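Local coordinates for protein pullulanase (Bacillus acidopullulyticus, PDB 2WAN) that hydrolyses the alpha-1,6-glucosidic linkages of pullulan and probably those of related branched starch polysaccharides, at residues Ser444-Ser449 with Gln801-Arg806; Thr461-Lys466 with Thr473-Leu478; Asn195-Gln200 with Ala261-Ser266. All coordinates share one frame; numbering follows the deposited sequence. Where two conformers were deposited one is given.

Contact 1 (Ser444-Ser449 with Gln801-Arg806)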
# COMPACT_ATOMS: atom_id res chain seq x y z
N SER A 444 9.76 12.98 -21.03
CA SER A 444 9.91 13.88 -22.18
C SER A 444 10.81 15.11 -21.96
O SER A 444 11.00 15.90 -22.87
CB SER A 444 8.51 14.35 -22.60
OG SER A 444 7.92 15.12 -21.55
N ILE A 445 11.36 15.27 -20.76
CA ILE A 445 12.09 16.51 -20.43
C ILE A 445 13.40 16.71 -21.23
O ILE A 445 13.82 17.85 -21.45
CB ILE A 445 12.38 16.60 -18.92
CG1 ILE A 445 12.85 18.01 -18.50
CG2 ILE A 445 13.44 15.55 -18.48
CD1 ILE A 445 11.83 19.12 -18.73
N ASP A 446 14.04 15.61 -21.64
CA ASP A 446 15.36 15.71 -22.32
C ASP A 446 15.22 16.53 -23.60
O ASP A 446 14.27 16.36 -24.35
CB ASP A 446 15.90 14.32 -22.62
CG ASP A 446 17.42 14.30 -22.90
OD1 ASP A 446 17.92 15.12 -23.70
OD2 ASP A 446 18.09 13.40 -22.34
N ALA A 447 16.18 17.42 -23.86
CA ALA A 447 16.21 18.17 -25.11
C ALA A 447 16.16 17.27 -26.35
O ALA A 447 15.75 17.71 -27.43
CB ALA A 447 17.46 19.03 -25.18
N ASN A 448 16.58 16.01 -26.19
CA ASN A 448 16.60 15.06 -27.30
C ASN A 448 15.30 14.24 -27.48
O ASN A 448 15.26 13.34 -28.31
CB ASN A 448 17.85 14.15 -27.23
CG ASN A 448 17.82 13.13 -26.08
OD1 ASN A 448 16.76 12.77 -25.56
ND2 ASN A 448 19.00 12.61 -25.73
N SER A 449 14.26 14.56 -26.72
CA SER A 449 13.07 13.68 -26.63
C SER A 449 12.16 13.78 -27.85
O SER A 449 11.34 12.89 -28.07
CB SER A 449 12.26 13.97 -25.35
OG SER A 449 11.44 15.11 -25.55
N GLN A 801 16.07 11.55 -16.29
CA GLN A 801 15.33 11.69 -17.55
C GLN A 801 15.43 10.46 -18.45
O GLN A 801 16.39 9.65 -18.33
CB GLN A 801 15.81 12.92 -18.32
CG GLN A 801 17.19 12.72 -19.01
CD GLN A 801 17.88 14.05 -19.29
OE1 GLN A 801 17.21 15.07 -19.46
NE2 GLN A 801 19.22 14.03 -19.36
N PHE A 802 14.44 10.31 -19.33
CA PHE A 802 14.59 9.43 -20.48
C PHE A 802 15.55 10.13 -21.46
O PHE A 802 15.21 11.15 -22.07
CB PHE A 802 13.24 9.15 -21.15
CG PHE A 802 12.40 8.10 -20.46
CD1 PHE A 802 12.37 7.99 -19.06
CD2 PHE A 802 11.62 7.24 -21.22
CE1 PHE A 802 11.58 7.01 -18.43
CE2 PHE A 802 10.82 6.27 -20.60
CZ PHE A 802 10.80 6.15 -19.21
N ASP A 803 16.78 9.61 -21.56
CA ASP A 803 17.76 10.09 -22.50
C ASP A 803 17.53 9.23 -23.74
O ASP A 803 17.94 8.06 -23.79
CB ASP A 803 19.18 9.90 -21.92
CG ASP A 803 20.28 10.09 -22.97
OD1 ASP A 803 19.97 10.45 -24.12
OD2 ASP A 803 21.47 9.90 -22.63
N TRP A 804 16.83 9.81 -24.72
CA TRP A 804 16.37 9.03 -25.87
C TRP A 804 17.48 8.64 -26.84
O TRP A 804 17.28 7.76 -27.67
CB TRP A 804 15.22 9.76 -26.59
CG TRP A 804 13.96 9.84 -25.74
CD1 TRP A 804 13.63 10.81 -24.83
CD2 TRP A 804 12.88 8.88 -25.70
NE1 TRP A 804 12.40 10.54 -24.27
CE2 TRP A 804 11.92 9.36 -24.78
CE3 TRP A 804 12.64 7.66 -26.37
CZ2 TRP A 804 10.73 8.67 -24.50
CZ3 TRP A 804 11.44 6.97 -26.09
CH2 TRP A 804 10.50 7.49 -25.16
N SER A 805 18.66 9.26 -26.72
CA SER A 805 19.83 8.79 -27.45
C SER A 805 20.19 7.34 -27.11
O SER A 805 20.81 6.65 -27.91
CB SER A 805 21.07 9.70 -27.21
OG SER A 805 21.67 9.47 -25.96
N ARG A 806 19.81 6.89 -25.91
CA ARG A 806 20.13 5.51 -25.52
C ARG A 806 19.26 4.49 -26.26
O ARG A 806 19.65 3.33 -26.43
CB ARG A 806 20.05 5.34 -24.01
CG ARG A 806 21.17 6.12 -23.32
CD ARG A 806 21.18 5.96 -21.84
NE ARG A 806 21.73 4.68 -21.36
CZ ARG A 806 23.03 4.40 -21.19
NH1 ARG A 806 23.99 5.28 -21.51
NH2 ARG A 806 23.37 3.23 -20.69
O HOH W 1 13.08 12.79 -21.75
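Two carboxylates lie close together here: Asp446 OD2 is 3.9 Å from Asp803 OD1. The donors on Asp803 OD1 probably ease the repulsion. Asp803 OD1 is gripped by two side chains that reach it from opposite faces of its plane. Asn448 ND2 donates to Asp803 OD1 at 2.9 Å, and that oxygen lies close to the plane of the amide. The other is the hydroxyl OG of Ser805. Ser805 N adds a weak capping bond to the same oxygen. Asn448 OD1 accepts from Trp804 N at 3.1 Å. Both ends of the Asn448 amide are thus engaged, which fixes its flip. Its CG stands between the backbone N and carbonyl carbon (chi1 70°), and this turns the amide to the second segment. With a leucine here, Trp804 N would probably lose its acceptor and Asp803 OD1 one of its donors. Asp446 OD1 accepts from Asn448 N, an Asx turn within the type I turn Asp446-Ser449. Asp446 OD2 sits 3.1 Å from Gln801 CD, the carboxylate and amide planes 29° apart. Water 1 joins Asp446 N to Phe802 O. The indole of Trp804 brings CD1 to 3.4 Å from Ser449 CA. Its NE1 donates to Phe443 O in helix 440-444, which follows barrel strand 435-438. The contact ties the loop after helix 440-444 to the turn that leads into helix 805-809.

Contact 2 (Thr461-Lys466 with Thr473-Leu478)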
# COMPACT_ATOMS: atom_id res chain seq x y z
N THR A 461 0.48 13.24 -25.72
CA THR A 461 -0.52 13.37 -26.79
C THR A 461 0.15 13.55 -28.15
O THR A 461 -0.55 13.62 -29.18
CB THR A 461 -1.46 14.61 -26.58
OG1 THR A 461 -0.73 15.83 -26.78
CG2 THR A 461 -2.09 14.60 -25.17
N GLU A 462 1.48 13.65 -28.17
CA GLU A 462 2.20 14.01 -29.39
C GLU A 462 2.57 12.80 -30.26
O GLU A 462 3.37 11.97 -29.86
CB GLU A 462 3.46 14.82 -29.05
CG GLU A 462 3.17 16.11 -28.25
CD GLU A 462 4.41 16.90 -27.96
OE1 GLU A 462 5.31 16.96 -28.82
OE2 GLU A 462 4.49 17.43 -26.84
N HIS A 463 2.00 12.74 -31.46
CA HIS A 463 2.33 11.69 -32.44
C HIS A 463 3.46 12.08 -33.37
O HIS A 463 3.71 13.26 -33.62
CB HIS A 463 1.08 11.35 -33.27
CG HIS A 463 -0.01 10.71 -32.47
ND1 HIS A 463 -0.16 9.34 -32.38
CD2 HIS A 463 -0.97 11.24 -31.69
CE1 HIS A 463 -1.18 9.06 -31.59
NE2 HIS A 463 -1.69 10.20 -31.15
N GLY A 464 4.17 11.07 -33.87
CA GLY A 464 5.21 11.27 -34.88
C GLY A 464 6.50 11.84 -34.34
O GLY A 464 7.33 12.35 -35.10
N THR A 465 6.71 11.75 -33.02
CA THR A 465 7.90 12.38 -32.42
C THR A 465 9.12 11.49 -32.62
O THR A 465 9.03 10.25 -32.58
CB THR A 465 7.71 12.75 -30.92
OG1 THR A 465 7.41 11.56 -30.17
CG2 THR A 465 6.55 13.77 -30.75
N LYS A 466 10.25 12.14 -32.86
CA LYS A 466 11.49 11.46 -33.21
C LYS A 466 12.63 11.94 -32.35
O LYS A 466 12.69 13.12 -31.98
CB LYS A 466 11.86 11.70 -34.67
CG LYS A 466 10.79 11.40 -35.69
CD LYS A 466 10.49 9.92 -35.80
CE LYS A 466 9.48 9.74 -36.94
NZ LYS A 466 8.62 8.54 -36.78
N THR A 473 10.03 8.26 -30.48
CA THR A 473 9.99 8.57 -29.06
C THR A 473 8.54 8.72 -28.63
O THR A 473 7.61 8.63 -29.45
CB THR A 473 10.72 9.90 -28.74
OG1 THR A 473 10.08 10.97 -29.45
CG2 THR A 473 12.22 9.84 -29.18
N GLY A 474 8.33 8.96 -27.33
CA GLY A 474 6.98 9.29 -26.88
C GLY A 474 6.02 8.11 -27.03
O GLY A 474 6.42 6.93 -26.95
N ILE A 475 4.75 8.43 -27.25
CA ILE A 475 3.72 7.41 -27.41
C ILE A 475 4.00 6.44 -28.57
O ILE A 475 3.66 5.26 -28.51
CB ILE A 475 2.32 8.06 -27.59
CG1 ILE A 475 1.23 7.03 -27.33
CG2 ILE A 475 2.19 8.77 -28.96
CD1 ILE A 475 -0.13 7.67 -27.11
N ASP A 476 4.63 6.94 -29.64
CA ASP A 476 4.99 6.06 -30.76
C ASP A 476 6.01 5.00 -30.33
O ASP A 476 5.98 3.87 -30.83
CB ASP A 476 5.54 6.87 -31.94
CG ASP A 476 4.44 7.61 -32.71
OD1 ASP A 476 3.25 7.54 -32.31
OD2 ASP A 476 4.79 8.27 -33.71
N SER A 477 6.89 5.36 -29.41
CA SER A 477 7.84 4.37 -28.85
C SER A 477 7.09 3.34 -27.98
O SER A 477 7.35 2.13 -28.06
CB SER A 477 8.94 5.06 -28.02
OG SER A 477 9.87 4.08 -27.56
N LEU A 478 6.15 3.81 -27.15
CA LEU A 478 5.37 2.88 -26.34
C LEU A 478 4.62 1.91 -27.24
O LEU A 478 4.57 0.71 -26.95
CB LEU A 478 4.39 3.63 -25.43
CG LEU A 478 5.02 4.65 -24.47
CD1 LEU A 478 3.90 5.33 -23.65
CD2 LEU A 478 6.01 3.96 -23.56
O HOH W 2 4.16 11.26 -27.38
O HOH W 3 5.16 9.91 -30.60
O HOH W 4 1.39 8.08 -34.29
O HOH W 5 7.50 8.63 -34.16
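The His463 ring and the Asp476 carboxylate are the flat groups of this contact, their planes 58° apart. Ile475 CG2 lies over one face of the imidazole, toward its rim. Ile475 is modelled in two conformers, so this packing is less certain. At the ring edge, in plane, water 4 bonds to His463 ND1 and donates to Asp476 OD1. On the carboxylate, Gly464 N meets Asp476 OD2 at 2.9 Å from above the plane, not within it. The fold is the parallel eight-stranded barrel of the alpha-amylase family. Helix 474-481 lies in the connection between barrel strands 435-438 and 485-488, and the loop 461-466 covers its first turn. In the conformer given, Ile475 also touches Ser540 and Leu541 of helix 529-543.

Two threonines meet by their hydroxyls. Thr465 OG1 and Thr473 OG1 are 2.8 Å apart, and each OG1 stands between its backbone N and carbonyl carbon, with chi1 59° and 60°. Thr473 OG1 is also hydrogen-bonded to Ser449 O. Gly474 has positive phi, and a side chain there would run into Thr465 OG1.

Water fills in much of the polar contact. Glu462 O accepts from waters 2 and 3, which in turn accept from Ile475 N and Asp476 N of the first helical turn. Lys466 NZ stays 4.9 Å from Asp476 OD2. Water 5 bridges them and also donates to Thr465 O. Thr473 N gives Thr465 O a nearly straight bond (171°) at 3.1 Å.

Contact 3 (Asn195-Gln200 with Ala261-Ser266)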
# COMPACT_ATOMS: atom_id res chain seq x y z
N ASN A 195 -11.90 -10.23 33.57
CA ASN A 195 -11.99 -8.79 33.77
C ASN A 195 -10.56 -8.23 33.72
O ASN A 195 -9.61 -9.01 33.57
CB ASN A 195 -12.77 -8.44 35.05
CG ASN A 195 -12.05 -8.82 36.33
OD1 ASN A 195 -10.98 -8.28 36.64
ND2 ASN A 195 -12.64 -9.73 37.09
N PRO A 196 -10.40 -6.89 33.81
CA PRO A 196 -9.05 -6.33 33.70
C PRO A 196 -8.04 -6.84 34.74
O PRO A 196 -6.83 -6.70 34.52
CB PRO A 196 -9.29 -4.83 33.89
CG PRO A 196 -10.66 -4.62 33.40
CD PRO A 196 -11.42 -5.83 33.84
N ASN A 197 -8.52 -7.44 35.83
CA ASN A 197 -7.64 -8.01 36.86
C ASN A 197 -7.88 -9.50 37.11
O ASN A 197 -7.60 -10.00 38.21
CB ASN A 197 -7.75 -7.21 38.17
CG ASN A 197 -6.55 -7.43 39.09
OD1 ASN A 197 -5.41 -7.56 38.62
ND2 ASN A 197 -6.79 -7.45 40.39
N LEU A 198 -8.37 -10.21 36.10
CA LEU A 198 -8.62 -11.64 36.21
C LEU A 198 -8.47 -12.35 34.87
O LEU A 198 -9.26 -12.15 33.95
CB LEU A 198 -10.01 -11.91 36.82
CG LEU A 198 -10.49 -13.36 36.96
CD1 LEU A 198 -9.65 -14.14 37.96
CD2 LEU A 198 -11.96 -13.42 37.37
N TYR A 199 -7.44 -13.18 34.76
CA TYR A 199 -7.17 -13.94 33.55
C TYR A 199 -7.27 -15.43 33.84
O TYR A 199 -6.70 -15.92 34.83
CB TYR A 199 -5.79 -13.58 32.99
CG TYR A 199 -5.79 -12.27 32.24
CD1 TYR A 199 -5.75 -12.24 30.84
CD2 TYR A 199 -5.84 -11.06 32.93
CE1 TYR A 199 -5.75 -11.02 30.15
CE2 TYR A 199 -5.85 -9.84 32.25
CZ TYR A 199 -5.81 -9.82 30.87
OH TYR A 199 -5.81 -8.61 30.22
N GLN A 200 -8.00 -16.15 33.00
CA GLN A 200 -8.26 -17.56 33.23
C GLN A 200 -8.19 -18.39 31.96
O GLN A 200 -8.37 -17.89 30.85
CB GLN A 200 -9.63 -17.75 33.91
CG GLN A 200 -9.73 -17.09 35.27
CD GLN A 200 -10.98 -17.48 36.03
OE1 GLN A 200 -10.91 -17.88 37.20
NE2 GLN A 200 -12.13 -17.37 35.38
N ALA A 261 -11.44 -17.04 46.22
CA ALA A 261 -12.12 -15.80 45.82
C ALA A 261 -11.29 -14.99 44.82
O ALA A 261 -10.08 -14.84 45.00
CB ALA A 261 -12.45 -14.95 47.04
N PHE A 262 -11.95 -14.47 43.79
CA PHE A 262 -11.26 -13.67 42.77
C PHE A 262 -11.79 -12.24 42.71
O PHE A 262 -13.00 -12.04 42.65
CB PHE A 262 -11.34 -14.33 41.39
CG PHE A 262 -10.74 -15.71 41.34
CD1 PHE A 262 -9.46 -15.96 41.84
CD2 PHE A 262 -11.45 -16.77 40.77
CE1 PHE A 262 -8.91 -17.23 41.80
CE2 PHE A 262 -10.90 -18.05 40.72
CZ PHE A 262 -9.63 -18.28 41.23
N PRO A 263 -10.88 -11.25 42.72
CA PRO A 263 -11.25 -9.84 42.81
C PRO A 263 -11.89 -9.28 41.52
O PRO A 263 -11.63 -9.78 40.42
CB PRO A 263 -9.92 -9.14 43.08
CG PRO A 263 -8.91 -10.00 42.42
CD PRO A 263 -9.42 -11.42 42.54
N THR A 264 -12.72 -8.26 41.70
CA THR A 264 -13.31 -7.50 40.59
C THR A 264 -12.92 -6.03 40.74
O THR A 264 -13.70 -5.13 40.43
CB THR A 264 -14.86 -7.62 40.57
OG1 THR A 264 -15.37 -7.47 41.91
CG2 THR A 264 -15.31 -8.95 40.01
N SER A 265 -11.71 -5.81 41.25
CA SER A 265 -11.12 -4.49 41.34
C SER A 265 -9.68 -4.55 40.82
O SER A 265 -9.01 -5.57 40.97
CB SER A 265 -11.13 -4.00 42.79
OG SER A 265 -10.42 -2.78 42.92
N SER A 266 -9.22 -3.45 40.22
CA SER A 266 -7.84 -3.33 39.76
C SER A 266 -6.90 -2.67 40.77
O SER A 266 -5.73 -2.40 40.48
CB SER A 266 -7.76 -2.66 38.38
OG SER A 266 -8.12 -3.59 37.38
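Asn197 and Ser266 bring the two backbones closest, with their CA atoms 5.5 Å apart. Segment 195-200 makes a type I turn from Asn195 to Leu198, closed by backbone bonds in both directions. Segment 261-266 is irregular and passes alongside. Asn195 OD1 accepts from Asn197 N at 2.7 Å, an Asx turn. Asn195 ND2 makes a weak bond to Pro263 O, 3.5 Å away. Asn197 CG lies anti to the backbone N (chi1 -160°), and Asn197 ND2 donates to Ser265 O at 3.0 Å, in the carbonyl plane. The same ND2 is hydrogen-bonded to Ser247 OG.

The turn is the tip of a beta hairpin, strands 192-195 and 198-205, in the antiparallel sheet of the pullulanase X25 family region. The loop 261-266 leads away from that sheet. Pro196 and Ser266 both touch Val159 of strand 152-160, which belongs to another sheet. The apolar part is Leu198 CD1, set 3.8 Å from Phe262 CB. Farther along the strand, Gln200 OE1 approaches Phe262 CE2 at 3.5 Å, amide and ring planes 82° apart. Gln200 OE1 is also hydrogen-bonded to Thr243 OG1.

Overall arrangement
Contacts 1 and 2 are neighbours on the catalytic barrel, their centres 12 Å apart. Ser449 O and Thr473 OG1 join them by a probable hydrogen bond, and the Trp804 ring of contact 1 packs on Thr473, Gly474 and Ser477 of contact 2. Contact 3 lies on the other side of the chain's centre, in the X25 region, its centre about 71 Å from that of contact 1 and 73 Å from that of contact 2. All three are only partly buried. Contact 1 has no exposed touching residue, and direct carboxylate and amide bonds dominate it. Contact 2 has three exposed ones and relies heavily on water. Contact 3 combines asparagine-to-carbonyl bonds with a leucine-phenylalanine contact beside beta structure, whereas the other two involve segments that run into helices.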